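PDB 4MC3: (2Z,6E)-hedycaryol synthase from Kitasatospora setae, which catalyses the magnesium-dependent 1,11-cyclization of (2E,6E)-farnesyl diphosphate with water to the sesquiterpene alcohol (2Z,6E)-hedycaryol, releasing diphosphate. Local coordinates for residues R26-W29 with E30-A34. Residues are numbered along the deposited sequence; the frame is centred on the assembly and turned at random.
Sequences RAMW and EWIDA
Ile32 lays its CD1 methyl over one face of the Trp29 indole, 4.0 Å from the centroid of the six-membered ring and 15° off its normal, a CH-pi contact. The second branch, CG2, reaches the benzo rim of the same ring at CZ3, 3.8 Å away. CG anti to the backbone N (chi1 -178°) lays the Met28 chain alongside Ile32, the two pointing the same way, with Met28 CG 3.9 Å and Met28 CE 4.0 Å from Ile32 CD1. Four successive i to i+4 backbone bonds mark this as regular alpha-helix, within helix 21-35 of the all-helical class I terpene cyclase fold: Glu30 N to Arg26 O, Trp31 N to Ala27 O, Ile32 N to Met28 O (2.9 Å) and Asp33 N to Trp29 O (2.8 Å). The Asp33 carboxylate folds back along the helix, and OD1 comes to the edge of the Trp29 ring, 4.0 Å from CE3. Helix 41-50 packs against Trp29 through Arg44, Met47 and Arg48, while Leu72 and Ala76 of helix 65-84 meet Met28 and Ile32. Replacing Trp29 by alanine would probably leave the Ile32 CD1 methyl without its aromatic face and remove the packing on Arg44, Met47 and Arg48. On another side of the helix, the Trp31 side chain touches Lys73 and Leu37.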
ATOM      1  N   ARG A  26       5.852  15.750 -12.931  1.00 27.69           N
ATOM      2  CA  ARG A  26       5.379  16.346 -14.208  1.00 34.49           C
ATOM      3  C   ARG A  26       4.801  15.261 -15.131  1.00 32.52           C
ATOM      4  O   ARG A  26       3.787  15.499 -15.790  1.00 38.95           O
ATOM      5  CB  ARG A  26       6.511  17.109 -14.913  1.00 40.88           C
ATOM      6  CG  ARG A  26       6.720  18.529 -14.413  1.00 55.00           C
ATOM      7  CD  ARG A  26       7.639  19.314 -15.351  1.00 62.29           C
ATOM      8  NE  ARG A  26       8.945  18.671 -15.530  1.00 58.98           N
ATOM      9  CZ  ARG A  26       9.993  18.811 -14.701  1.00 71.18           C
ATOM     10  NH1 ARG A  26       9.906  19.572 -13.606  1.00 79.54           N
ATOM     11  NH2 ARG A  26      11.143  18.174 -14.959  1.00 59.15           N
ATOM     12  N   ALA A  27       5.423  14.068 -15.178  1.00 28.98           N
ATOM     13  CA  ALA A  27       4.895  12.995 -16.019  1.00 29.81           C
ATOM     14  C   ALA A  27       3.535  12.522 -15.454  1.00 28.85           C
ATOM     15  O   ALA A  27       2.626  12.206 -16.193  1.00 27.41           O
ATOM     16  CB  ALA A  27       5.856  11.851 -16.113  1.00 28.54           C
ATOM     17  N   MET A  28       3.424  12.435 -14.133  1.00 23.91           N
ATOM     18  CA  MET A  28       2.152  12.058 -13.506  1.00 23.54           C
ATOM     19  C   MET A  28       1.024  12.996 -13.897  1.00 26.00           C
ATOM     20  O   MET A  28      -0.048  12.573 -14.342  1.00 26.92           O
ATOM     21  CB  MET A  28       2.300  12.054 -12.007  1.00 23.93           C
ATOM     22  CG  MET A  28       1.057  11.637 -11.247  1.00 24.11           C
ATOM     23  SD  MET A  28       1.061  11.974  -9.471  1.00 24.13           S
ATOM     24  CE  MET A  28       1.002  13.799  -9.473  1.00 28.66           C
ATOM     25  N   TRP A  29       1.272  14.288 -13.743  1.00 27.22           N
ATOM     26  CA  TRP A  29       0.274  15.305 -14.062  1.00 31.79           C
ATOM     27  C   TRP A  29      -0.114  15.321 -15.522  1.00 31.00           C
ATOM     28  O   TRP A  29      -1.269  15.543 -15.873  1.00 35.60           O
ATOM     29  CB  TRP A  29       0.776  16.684 -13.626  1.00 31.01           C
ATOM     30  CG  TRP A  29       0.394  16.947 -12.301  1.00 33.19           C
ATOM     31  CD1 TRP A  29       1.185  16.949 -11.206  1.00 33.10           C
ATOM     32  CD2 TRP A  29      -0.938  17.121 -11.843  1.00 33.45           C
ATOM     33  NE1 TRP A  29       0.438  17.153 -10.098  1.00 35.62           N
ATOM     34  CE2 TRP A  29      -0.878  17.270 -10.460  1.00 36.53           C
ATOM     35  CE3 TRP A  29      -2.199  17.198 -12.496  1.00 36.10           C
ATOM     36  CZ2 TRP A  29      -2.011  17.527  -9.687  1.00 38.82           C
ATOM     37  CZ3 TRP A  29      -3.316  17.438 -11.737  1.00 36.76           C
ATOM     38  CH2 TRP A  29      -3.219  17.599 -10.340  1.00 41.51           C
ATOM     39  N   GLU A  30       0.851  15.134 -16.387  1.00 28.25           N
ATOM     40  CA  GLU A  30       0.580  14.952 -17.797  1.00 35.89           C
ATOM     41  C   GLU A  30      -0.368  13.777 -18.078  1.00 34.40           C
ATOM     42  O   GLU A  30      -1.305  13.865 -18.889  1.00 32.31           O
ATOM     43  CB  GLU A  30       1.918  14.771 -18.432  1.00 41.05           C
ATOM     44  CG  GLU A  30       1.929  14.297 -19.828  1.00 46.34           C
ATOM     45  CD  GLU A  30       2.793  15.178 -20.673  1.00 45.05           C
ATOM     46  OE1 GLU A  30       3.885  15.704 -20.264  1.00 48.31           O
ATOM     47  OE2 GLU A  30       2.301  15.342 -21.762  1.00 27.73           O
ATOM     48  N   TRP A  31      -0.154  12.677 -17.367  1.00 28.92           N
ATOM     49  CA  TRP A  31      -1.014  11.492 -17.548  1.00 28.67           C
ATOM     50  C   TRP A  31      -2.422  11.786 -16.996  1.00 28.32           C
ATOM     51  O   TRP A  31      -3.466  11.394 -17.587  1.00 28.39           O
ATOM     52  CB  TRP A  31      -0.355  10.287 -16.884  1.00 26.58           C
ATOM     53  CG  TRP A  31      -1.125   9.019 -17.007  1.00 23.36           C
ATOM     54  CD1 TRP A  31      -1.091   8.149 -18.049  1.00 24.71           C
ATOM     55  CD2 TRP A  31      -1.985   8.453 -16.037  1.00 21.98           C
ATOM     56  NE1 TRP A  31      -1.916   7.087 -17.817  1.00 23.46           N
ATOM     57  CE2 TRP A  31      -2.470   7.243 -16.572  1.00 21.65           C
ATOM     58  CE3 TRP A  31      -2.394   8.829 -14.751  1.00 23.45           C
ATOM     59  CZ2 TRP A  31      -3.347   6.437 -15.871  1.00 23.70           C
ATOM     60  CZ3 TRP A  31      -3.240   8.021 -14.070  1.00 25.67           C
ATOM     61  CH2 TRP A  31      -3.715   6.860 -14.619  1.00 24.71           C
ATOM     62  N   ILE A  32      -2.467  12.439 -15.853  1.00 26.03           N
ATOM     63  CA  ILE A  32      -3.720  12.853 -15.241  1.00 28.86           C
ATOM     64  C   ILE A  32      -4.516  13.721 -16.214  1.00 31.03           C
ATOM     65  O   ILE A  32      -5.721  13.509 -16.425  1.00 31.94           O
ATOM     66  CB  ILE A  32      -3.498  13.621 -13.941  1.00 27.27           C
ATOM     67  CG1 ILE A  32      -3.029  12.666 -12.819  1.00 27.24           C
ATOM     68  CG2 ILE A  32      -4.748  14.385 -13.515  1.00 33.73           C
ATOM     69  CD1 ILE A  32      -2.386  13.397 -11.648  1.00 28.64           C
ATOM     70  N   ASP A  33      -3.815  14.693 -16.792  1.00 30.53           N
ATOM     71  CA  ASP A  33      -4.435  15.623 -17.738  1.00 29.05           C
ATOM     72  C   ASP A  33      -4.978  14.883 -18.939  1.00 32.97           C
ATOM     73  O   ASP A  33      -6.131  15.060 -19.265  1.00 35.82           O
ATOM     74  CB  ASP A  33      -3.411  16.668 -18.209  1.00 25.66           C
ATOM     75  CG  ASP A  33      -3.087  17.721 -17.144  1.00 27.98           C
ATOM     76  OD1 ASP A  33      -3.835  17.847 -16.137  1.00 33.68           O
ATOM     77  OD2 ASP A  33      -2.065  18.426 -17.328  1.00 27.06           O
ATOM     78  N   ALA A  34      -4.163  13.990 -19.508  1.00 29.87           N
ATOM     79  CA  ALA A  34      -4.514  13.166 -20.675  1.00 32.12           C
ATOM     80  C   ALA A  34      -5.737  12.286 -20.443  1.00 34.17           C
ATOM     81  O   ALA A  34      -6.525  12.073 -21.372  1.00 39.71           O
ATOM     82  CB  ALA A  34      -3.314  12.341 -21.102  1.00 35.69           C
TER